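Local structure of glycerol kinase, putative (2W41) at residues V78-I83 and P239-I244; P102-I107 and Q152-I157; G266-T271 and L278-G283. The protein probably catalyses the ATP-dependent phosphorylation of glycerol to sn-glycerol 3-phosphate, as an FGGY-family kinase of the malaria parasite Plasmodium falciparum. All coordinates share one frame; numbering follows the deposited sequence.

Contact 1 of 3, residues V78-I83 and P239-I244. With EDO (1,2-ethanediol), chain Q.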
loop_
_atom_site.group_PDB
_atom_site.type_symbol
_atom_site.label_atom_id
_atom_site.label_comp_id
_atom_site.label_asym_id
_atom_site.label_seq_id
_atom_site.Cartn_x
_atom_site.Cartn_y
_atom_site.Cartn_z
ATOM N N VAL B 78 40.595 35.507 -25.086
ATOM C CA VAL B 78 39.652 35.154 -24.017
ATOM C C VAL B 78 39.507 36.310 -23.011
ATOM O O VAL B 78 40.484 36.689 -22.352
ATOM C CB VAL B 78 40.040 33.835 -23.246
ATOM C CG1 VAL B 78 39.079 33.605 -22.044
ATOM C CG2 VAL B 78 40.044 32.596 -24.178
ATOM N N ILE B 79 38.299 36.868 -22.872
ATOM C CA ILE B 79 38.073 37.883 -21.829
ATOM C C ILE B 79 36.985 37.482 -20.835
ATOM O O ILE B 79 35.805 37.361 -21.204
ATOM C CB ILE B 79 37.894 39.323 -22.414
ATOM C CG1 ILE B 79 39.197 39.725 -23.108
ATOM C CG2 ILE B 79 37.597 40.352 -21.301
ATOM C CD1 ILE B 79 39.264 41.161 -23.576
ATOM N N ILE B 80 37.396 37.260 -19.580
ATOM C CA ILE B 80 36.434 37.019 -18.481
ATOM C C ILE B 80 36.116 38.360 -17.887
ATOM O O ILE B 80 36.922 38.891 -17.145
ATOM C CB ILE B 80 36.975 36.076 -17.373
ATOM C CG1 ILE B 80 37.116 34.664 -17.916
ATOM C CG2 ILE B 80 36.012 36.034 -16.194
ATOM C CD1 ILE B 80 37.917 33.774 -17.055
ATOM N N LYS B 81 34.943 38.883 -18.212
ATOM C CA LYS B 81 34.559 40.240 -17.896
ATOM C C LYS B 81 34.128 40.446 -16.446
ATOM O O LYS B 81 34.414 41.509 -15.859
ATOM C CB LYS B 81 33.436 40.699 -18.836
ATOM C CG LYS B 81 33.910 41.177 -20.235
ATOM C CD LYS B 81 32.726 41.902 -20.953
ATOM C CE LYS B 81 33.187 42.639 -22.241
ATOM N NZ LYS B 81 32.073 42.938 -23.232
ATOM N N CYS B 82 33.457 39.443 -15.860
ATOM C CA CYS B 82 32.984 39.538 -14.473
ATOM C C CYS B 82 32.705 38.164 -13.892
ATOM O O CYS B 82 32.690 37.181 -14.655
ATOM C CB CYS B 82 31.746 40.442 -14.400
ATOM S SG CYS B 82 30.489 39.919 -15.503
ATOM N N ILE B 83 32.501 38.103 -12.561
ATOM C CA ILE B 83 32.183 36.852 -11.811
ATOM C C ILE B 83 30.915 36.928 -10.964
ATOM O O ILE B 83 30.734 37.858 -10.210
ATOM C CB ILE B 83 33.362 36.421 -10.901
ATOM C CG1 ILE B 83 34.646 36.234 -11.742
ATOM C CG2 ILE B 83 33.000 35.206 -10.034
ATOM C CD1 ILE B 83 35.927 36.252 -10.944
ATOM N N PRO B 239 45.961 32.809 -10.761
ATOM C CA PRO B 239 46.736 33.949 -11.265
ATOM C C PRO B 239 46.126 34.656 -12.485
ATOM O O PRO B 239 46.210 35.901 -12.593
ATOM C CB PRO B 239 48.116 33.331 -11.596
ATOM C CG PRO B 239 47.890 31.862 -11.702
ATOM C CD PRO B 239 46.730 31.552 -10.813
ATOM N N ASP B 240 45.485 33.884 -13.367
ATOM C CA ASP B 240 44.872 34.439 -14.575
ATOM C C ASP B 240 43.670 35.380 -14.331
ATOM O O ASP B 240 43.295 36.198 -15.217
ATOM C CB ASP B 240 44.497 33.313 -15.514
ATOM C CG ASP B 240 45.714 32.725 -16.233
ATOM O OD1 ASP B 240 46.865 33.078 -15.863
ATOM O OD2 ASP B 240 45.519 31.908 -17.174
ATOM N N TYR B 241 43.105 35.294 -13.117
ATOM C CA TYR B 241 41.917 36.048 -12.757
ATOM C C TYR B 241 42.194 37.340 -12.008
ATOM O O TYR B 241 41.256 38.013 -11.584
ATOM C CB TYR B 241 40.960 35.176 -11.965
ATOM C CG TYR B 241 40.384 34.024 -12.754
ATOM C CD1 TYR B 241 39.102 34.109 -13.277
ATOM C CD2 TYR B 241 41.121 32.842 -12.974
ATOM C CE1 TYR B 241 38.542 33.050 -13.979
ATOM C CE2 TYR B 241 40.567 31.768 -13.707
ATOM C CZ TYR B 241 39.263 31.890 -14.200
ATOM O OH TYR B 241 38.667 30.878 -14.921
ATOM N N LEU B 242 43.464 37.726 -11.892
ATOM C CA LEU B 242 43.827 38.898 -11.132
ATOM C C LEU B 242 43.119 40.139 -11.687
ATOM O O LEU B 242 43.146 40.408 -12.890
ATOM C CB LEU B 242 45.340 39.074 -11.105
ATOM C CG LEU B 242 45.861 40.340 -10.379
ATOM C CD1 LEU B 242 45.932 40.203 -8.845
ATOM C CD2 LEU B 242 47.215 40.777 -10.950
ATOM N N ASN B 243 42.452 40.855 -10.789
ATOM C CA ASN B 243 41.782 42.112 -11.079
ATOM C C ASN B 243 40.452 42.015 -11.829
ATOM O O ASN B 243 39.878 43.043 -12.243
ATOM C CB ASN B 243 42.732 43.113 -11.745
ATOM C CG ASN B 243 43.788 43.636 -10.785
ATOM O OD1 ASN B 243 43.558 43.750 -9.575
ATOM N ND2 ASN B 243 44.954 43.942 -11.316
ATOM N N ILE B 244 39.955 40.784 -11.975
ATOM C CA ILE B 244 38.594 40.570 -12.469
ATOM C C ILE B 244 37.590 40.823 -11.340
ATOM O O ILE B 244 37.827 40.445 -10.153
ATOM C CB ILE B 244 38.449 39.182 -13.112
ATOM C CG1 ILE B 244 39.278 39.107 -14.411
ATOM C CG2 ILE B 244 37.019 38.911 -13.435
ATOM C CD1 ILE B 244 39.576 37.706 -14.869
HETATM C C1 EDO Q . 42.315 36.909 -18.377
HETATM O O1 EDO Q . 42.339 36.081 -19.549
HETATM C C2 EDO Q . 41.260 38.011 -18.500
HETATM O O2 EDO Q . 40.001 37.421 -18.834
#

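Contact 2 of 3, residues P102-I107 and Q152-I157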
loop_
_atom_site.group_PDB
_atom_site.type_symbol
_atom_site.label_atom_id
_atom_site.label_comp_id
_atom_site.label_asym_id
_atom_site.label_seq_id
_atom_site.Cartn_x
_atom_site.Cartn_y
_atom_site.Cartn_z
ATOM N N PRO B 102 39.756 28.454 9.083
ATOM C CA PRO B 102 38.537 28.043 9.793
ATOM C C PRO B 102 38.801 27.563 11.228
ATOM O O PRO B 102 39.703 26.755 11.486
ATOM C CB PRO B 102 37.963 26.891 8.928
ATOM C CG PRO B 102 39.023 26.517 7.943
ATOM C CD PRO B 102 39.952 27.710 7.820
ATOM N N LEU B 103 38.001 28.071 12.156
ATOM C CA LEU B 103 38.022 27.623 13.552
ATOM C C LEU B 103 37.211 26.326 13.692
ATOM O O LEU B 103 37.226 25.678 14.749
ATOM C CB LEU B 103 37.507 28.740 14.465
ATOM C CG LEU B 103 38.168 30.101 14.177
ATOM C CD1 LEU B 103 37.589 31.222 15.002
ATOM C CD2 LEU B 103 39.710 30.070 14.297
ATOM N N TYR B 104 36.533 25.937 12.605
ATOM C CA TYR B 104 35.759 24.688 12.554
ATOM C C TYR B 104 35.254 24.529 11.115
ATOM O O TYR B 104 35.091 25.507 10.373
ATOM C CB TYR B 104 34.575 24.738 13.534
ATOM C CG TYR B 104 33.919 23.407 13.882
ATOM C CD1 TYR B 104 34.337 22.661 15.002
ATOM C CD2 TYR B 104 32.873 22.897 13.120
ATOM C CE1 TYR B 104 33.721 21.474 15.342
ATOM C CE2 TYR B 104 32.260 21.691 13.435
ATOM C CZ TYR B 104 32.686 20.980 14.557
ATOM O OH TYR B 104 32.093 19.769 14.874
ATOM N N ASN B 105 35.000 23.283 10.736
ATOM C CA ASN B 105 34.322 22.966 9.495
ATOM C C ASN B 105 33.072 23.766 9.267
ATOM O O ASN B 105 32.519 24.375 10.197
ATOM C CB ASN B 105 33.944 21.498 9.487
ATOM C CG ASN B 105 35.078 20.623 9.072
ATOM O OD1 ASN B 105 34.935 19.414 9.032
ATOM N ND2 ASN B 105 36.223 21.229 8.764
ATOM N N ALA B 106 32.622 23.763 8.017
ATOM C CA ALA B 106 31.312 24.296 7.692
ATOM C C ALA B 106 30.288 23.329 8.292
ATOM O O ALA B 106 30.506 22.119 8.295
ATOM C CB ALA B 106 31.159 24.420 6.167
ATOM N N ILE B 107 29.192 23.858 8.831
ATOM C CA ILE B 107 28.092 23.020 9.311
ATOM C C ILE B 107 26.952 23.185 8.306
ATOM O O ILE B 107 26.327 24.236 8.194
ATOM C CB ILE B 107 27.650 23.335 10.820
ATOM C CG1 ILE B 107 28.791 23.132 11.818
ATOM C CG2 ILE B 107 26.489 22.463 11.258
ATOM C CD1 ILE B 107 28.406 23.438 13.342
ATOM N N GLN B 152 28.893 27.573 22.245
ATOM C CA GLN B 152 28.693 26.809 23.460
ATOM C C GLN B 152 29.692 25.648 23.629
ATOM O O GLN B 152 30.127 25.373 24.748
ATOM C CB GLN B 152 27.250 26.280 23.524
ATOM C CG GLN B 152 26.165 27.325 23.762
ATOM C CD GLN B 152 24.806 26.670 23.941
ATOM O OE1 GLN B 152 24.645 25.467 23.676
ATOM N NE2 GLN B 152 23.821 27.442 24.384
ATOM N N ASN B 153 30.048 24.971 22.542
ATOM C CA ASN B 153 30.959 23.819 22.633
ATOM C C ASN B 153 32.342 24.137 22.150
ATOM O O ASN B 153 33.092 23.241 21.911
ATOM C CB ASN B 153 30.463 22.610 21.839
ATOM C CG ASN B 153 29.024 22.220 22.156
ATOM O OD1 ASN B 153 28.753 21.053 22.456
ATOM N ND2 ASN B 153 28.091 23.175 22.046
ATOM N N ASN B 154 32.679 25.412 21.993
ATOM C CA ASN B 154 33.987 25.786 21.470
ATOM C C ASN B 154 34.429 27.126 22.042
ATOM O O ASN B 154 33.964 28.180 21.602
ATOM C CB ASN B 154 33.936 25.832 19.947
ATOM C CG ASN B 154 35.285 25.739 19.317
ATOM O OD1 ASN B 154 36.045 26.716 19.277
ATOM N ND2 ASN B 154 35.593 24.558 18.784
ATOM N N PRO B 155 35.315 27.092 23.051
ATOM C CA PRO B 155 35.862 28.278 23.751
ATOM C C PRO B 155 36.645 29.250 22.860
ATOM O O PRO B 155 36.624 30.485 23.086
ATOM C CB PRO B 155 36.807 27.651 24.799
ATOM C CG PRO B 155 36.213 26.241 25.028
ATOM C CD PRO B 155 35.818 25.827 23.637
ATOM N N GLU B 156 37.369 28.704 21.886
ATOM C CA GLU B 156 38.104 29.568 20.943
ATOM C C GLU B 156 37.145 30.437 20.073
ATOM O O GLU B 156 37.401 31.635 19.853
ATOM C CB GLU B 156 39.050 28.726 20.089
ATOM C CG GLU B 156 39.969 29.526 19.211
ATOM C CD GLU B 156 40.913 28.635 18.414
ATOM O OE1 GLU B 156 41.045 27.420 18.751
ATOM O OE2 GLU B 156 41.546 29.161 17.463
ATOM N N ILE B 157 36.021 29.839 19.644
ATOM C CA ILE B 157 35.034 30.541 18.815
ATOM C C ILE B 157 34.301 31.618 19.626
ATOM O O ILE B 157 34.138 32.753 19.154
ATOM C CB ILE B 157 34.058 29.558 18.098
ATOM C CG1 ILE B 157 34.752 28.903 16.894
ATOM C CG2 ILE B 157 32.744 30.267 17.693
ATOM C CD1 ILE B 157 34.136 27.610 16.460
#

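Contact 3 of 3, residues G266-T271 and L278-G283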
loop_
_atom_site.group_PDB
_atom_site.type_symbol
_atom_site.label_atom_id
_atom_site.label_comp_id
_atom_site.label_asym_id
_atom_site.label_seq_id
_atom_site.Cartn_x
_atom_site.Cartn_y
_atom_site.Cartn_z
ATOM N N GLY B 266 3.067 37.086 -7.779
ATOM C CA GLY B 266 2.158 36.039 -8.263
ATOM C C GLY B 266 2.853 35.095 -9.212
ATOM O O GLY B 266 2.271 34.117 -9.673
ATOM N N GLU B 267 4.111 35.400 -9.510
ATOM C CA GLU B 267 4.989 34.479 -10.241
ATOM C C GLU B 267 5.722 33.540 -9.298
ATOM O O GLU B 267 6.266 33.978 -8.308
ATOM C CB GLU B 267 5.967 35.267 -11.106
ATOM C CG GLU B 267 5.545 35.255 -12.553
ATOM C CD GLU B 267 6.085 36.391 -13.371
ATOM O OE1 GLU B 267 7.005 37.104 -12.922
ATOM O OE2 GLU B 267 5.568 36.576 -14.491
ATOM N N ALA B 268 5.701 32.250 -9.620
ATOM C CA ALA B 268 6.182 31.183 -8.723
ATOM C C ALA B 268 7.082 30.204 -9.460
ATOM O O ALA B 268 6.876 29.995 -10.634
ATOM C CB ALA B 268 4.991 30.428 -8.095
ATOM N N LYS B 269 8.089 29.633 -8.783
ATOM C CA LYS B 269 8.819 28.470 -9.334
ATOM C C LYS B 269 8.739 27.243 -8.420
ATOM O O LYS B 269 8.717 27.380 -7.209
ATOM C CB LYS B 269 10.276 28.799 -9.689
ATOM C CG LYS B 269 11.178 28.970 -8.502
ATOM C CD LYS B 269 12.644 28.749 -8.859
ATOM C CE LYS B 269 13.067 27.287 -8.724
ATOM N NZ LYS B 269 12.843 26.783 -7.368
ATOM N N CYS B 270 8.664 26.048 -9.004
ATOM C CA CYS B 270 8.717 24.798 -8.233
ATOM C C CYS B 270 9.797 23.894 -8.767
ATOM O O CYS B 270 9.897 23.747 -9.975
ATOM C CB CYS B 270 7.366 24.092 -8.285
ATOM S SG CYS B 270 7.211 22.623 -7.276
ATOM N N THR B 271 10.620 23.310 -7.883
ATOM C CA THR B 271 11.591 22.264 -8.271
ATOM C C THR B 271 11.020 20.903 -7.919
ATOM O O THR B 271 10.611 20.686 -6.775
ATOM C CB THR B 271 12.934 22.457 -7.582
ATOM O OG1 THR B 271 13.522 23.700 -8.007
ATOM C CG2 THR B 271 13.898 21.297 -7.871
ATOM N N LEU B 278 8.838 25.026 -3.283
ATOM C CA LEU B 278 8.244 26.068 -4.072
ATOM C C LEU B 278 8.633 27.460 -3.549
ATOM O O LEU B 278 8.772 27.662 -2.333
ATOM C CB LEU B 278 6.753 25.825 -3.979
ATOM C CG LEU B 278 5.647 26.843 -4.098
ATOM C CD1 LEU B 278 5.404 27.167 -5.547
ATOM C CD2 LEU B 278 4.433 26.156 -3.536
ATOM N N LEU B 279 8.818 28.418 -4.466
ATOM C CA LEU B 279 8.933 29.823 -4.092
ATOM C C LEU B 279 7.928 30.649 -4.883
ATOM O O LEU B 279 7.906 30.550 -6.099
ATOM C CB LEU B 279 10.347 30.360 -4.305
ATOM C CG LEU B 279 11.377 30.178 -3.184
ATOM C CD1 LEU B 279 12.394 29.018 -3.458
ATOM C CD2 LEU B 279 12.116 31.472 -2.923
ATOM N N ILE B 280 7.112 31.458 -4.185
ATOM C CA ILE B 280 6.194 32.445 -4.814
ATOM C C ILE B 280 6.654 33.878 -4.570
ATOM O O ILE B 280 6.706 34.314 -3.423
ATOM C CB ILE B 280 4.721 32.366 -4.283
ATOM C CG1 ILE B 280 4.138 30.952 -4.411
ATOM C CG2 ILE B 280 3.830 33.339 -5.074
ATOM C CD1 ILE B 280 2.665 30.773 -3.846
ATOM N N ASN B 281 6.963 34.601 -5.641
ATOM C CA ASN B 281 7.270 36.030 -5.573
ATOM C C ASN B 281 6.079 36.914 -5.062
ATOM O O ASN B 281 4.974 36.918 -5.641
ATOM C CB ASN B 281 7.801 36.478 -6.939
ATOM C CG ASN B 281 8.197 37.949 -6.982
ATOM O OD1 ASN B 281 7.553 38.806 -6.357
ATOM N ND2 ASN B 281 9.241 38.250 -7.746
ATOM N N THR B 282 6.295 37.632 -3.956
ATOM C CA THR B 282 5.209 38.419 -3.335
ATOM C C THR B 282 5.277 39.928 -3.677
ATOM O O THR B 282 4.675 40.758 -2.984
ATOM C CB THR B 282 5.065 38.183 -1.786
ATOM O OG1 THR B 282 6.219 38.653 -1.109
ATOM C CG2 THR B 282 4.933 36.714 -1.434
ATOM N N GLY B 283 5.971 40.274 -4.764
ATOM C CA GLY B 283 6.221 41.656 -5.091
ATOM C C GLY B 283 6.947 42.360 -3.962
ATOM O O GLY B 283 7.897 41.796 -3.385
#

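Contact 1 of 3, residues V78-I83 and P239-I244
Ile80 meets Ile244 with CB and CG2 and Tyr241 with CD1. Its CB lies 4.0 Å from Ile244 CD1 and closer, 3.6 Å, to O2 of a bound 1,2-ethanediol. CG2, anti to the backbone N, leans over the Ile244 methyls, nearest at 4.1 Å to Ile244 CG2. CG1, beside the backbone N (chi1 -69°), passes the ethanediol O2 and carries CD1 to the Tyr241 ring. CD1 to Tyr241 CE1 is modelled at 3.2 Å, a doubtful value shorter than an ordinary carbon contact; the methyl meets this ring obliquely. A branched isoleucine suits the place because its two arms serve two neighbours.

Ile244 crosses Ile80 at about a right angle and also lies against the strand backbone, its CG1 3.6 Å from Ile80 O. Its CG2 meets Ile83 CD1 at 3.8 Å. Lys81 has helix-like backbone angles within strand 77-87, which lets Ile80 and Ile83 both face the loop while Lys81 starts away from it; its NZ forms a salt bridge with Glu27. That strand is in the central sheet of the N-terminal FGGY domain, whose order 31-38, 19-25, 6-15, 77-87, 245-251 is that of the ribonuclease H-like, actin-type fold. The loop 239-244 leads straight into strand 245-251, and Ile83 pairs through its backbone with Pro245.

A type II turn from Tyr241 to Ile244 shapes the loop, closed by Ile244 N bonding to Tyr241 O at 3.1 Å; Asn243, a residue that tolerates positive phi (76°), takes its third position. Tyr241 suits a buried site because its OH bonds to Met64 O of helix 53-74, whose Ile68 also touches the tyrosine side chain. The ethanediol, probably from the crystallisation liquor, accepts a nearly straight bond from Ile80 N to its O2, 2.7 Å long.

Contact 2 of 3, residues P102-I107 and Q152-I157
Leu103 and Ile157 come together through similar first torsions: chi1 of -49° in Leu103 and -77° in Ile157 sets Leu103 CG and Ile157 CG1 beside their own backbone N, and the two chains slide past each other in opposite directions. Leu103 CB rests 3.7 Å from Ile157 CG1. Ile157 CD1 reaches on to Tyr104 CB at 4.1 Å. Aliphatic residues suit this small apolar seam, in which Ile157 is buried. On its outer side the extended chain of Glu156, exposed to solvent, brings OE2 to 3.8 Å from Leu103 CD2, crossing the leucine at about a right angle.

Tyr104 starts toward segment 152-157, and Asn154 ND2 lies obliquely to its ring, 4.4 Å from CD1. The phenol oxygen bonds with Glu50 and Arg113, which fix the polar end of the ring. Asn154 OD1 accepts from Ile157 N over 3.1 Å, the donor lying in the carbonyl plane on a lone pair with its N-H moderately bent (146°); an asparagine suits this role because its short side chain can fold back on the helix start. This is the N-cap of helix 155-163, which follows helix 144-152 after a short link and here packs against Leu103 and Tyr104.

Contact 3 of 3, residues G266-T271 and L278-G283
Ala268 and Ile280 form the close-packed middle of this antiparallel hairpin, whose short strand segments run 4.7 Å apart at 169°. They are a non-hydrogen-bonded pair, and Ala268 CB lies 3.8 Å from Ile280 CG1. The small methyl allows the large neighbours to close over it: Leu278, with CG anti to its backbone N (chi1 153°), sends CD1 back to 4.2 Å from the same CB. Cys270 completes this apolar face, which helix 381-407 covers with Leu396, Ile399, Leu403 and Met407. Lys269 and Leu279, the adjacent hydrogen-bonded pair, are joined twice, Lys269 N to Leu279 O at 2.8 Å and Leu279 N to Lys269 O at 2.9 Å.

These two side chains keep farther apart from each other, though both are buried, with Lys269 CG and Leu279 CB 4.5 Å apart. Leu279 packs on helix 252-259, while the lysine folds along its own strand so that NZ donates to Gln253 OE1 and, at 3.2 Å, to Thr271 OG1. Toward the open end, Glu267 is partly exposed, its OE1 bonded to Asp264 N. Here the ladder shifts: Gly266 N, at a positive phi of 87° that favours glycine, bonds to Asn281 O, and Asn281 N bonds to Glu267 O, the pattern of a G1 beta bulge. Asn281 OD1 then takes Gly283 N at 2.7 Å in an Asx turn, and its ND2 is anchored on Ile262 O.

Along its other edge strand 267-272 bonds through Ala268 and Cys270 to strand 414-418, while Lys269 bonds to Leu279, within the sheet of the C-terminal FGGY domain. The chemistry thus implies a strand fixed in register by main-chain bonds, with an apolar face buried beneath a helix and a buried lysine amine whose charge is probably eased by oxygen neighbours.

Contacts 1 and 2 both belong to the N-terminal FGGY region, and the two segments of contact 2 fall, in sequence, between those of contact 1; their centres are nevertheless 34 Å apart. Contact 3 follows in the C-terminal region, its centre 34 Å from that of contact 1 and 36 Å from that of contact 2. No two contacts touch, the nearest atoms of each pair staying about 19 to 20 Å apart. Contact 3 lies closest to the nucleotide without touching it: the Lys269 side chain is about 11 Å from the bound ADP, and that of Cys270 about 11 Å from Gly319 and Gly420, two ADP-binding residues. Contacts 1 and 2 lie away from that pocket.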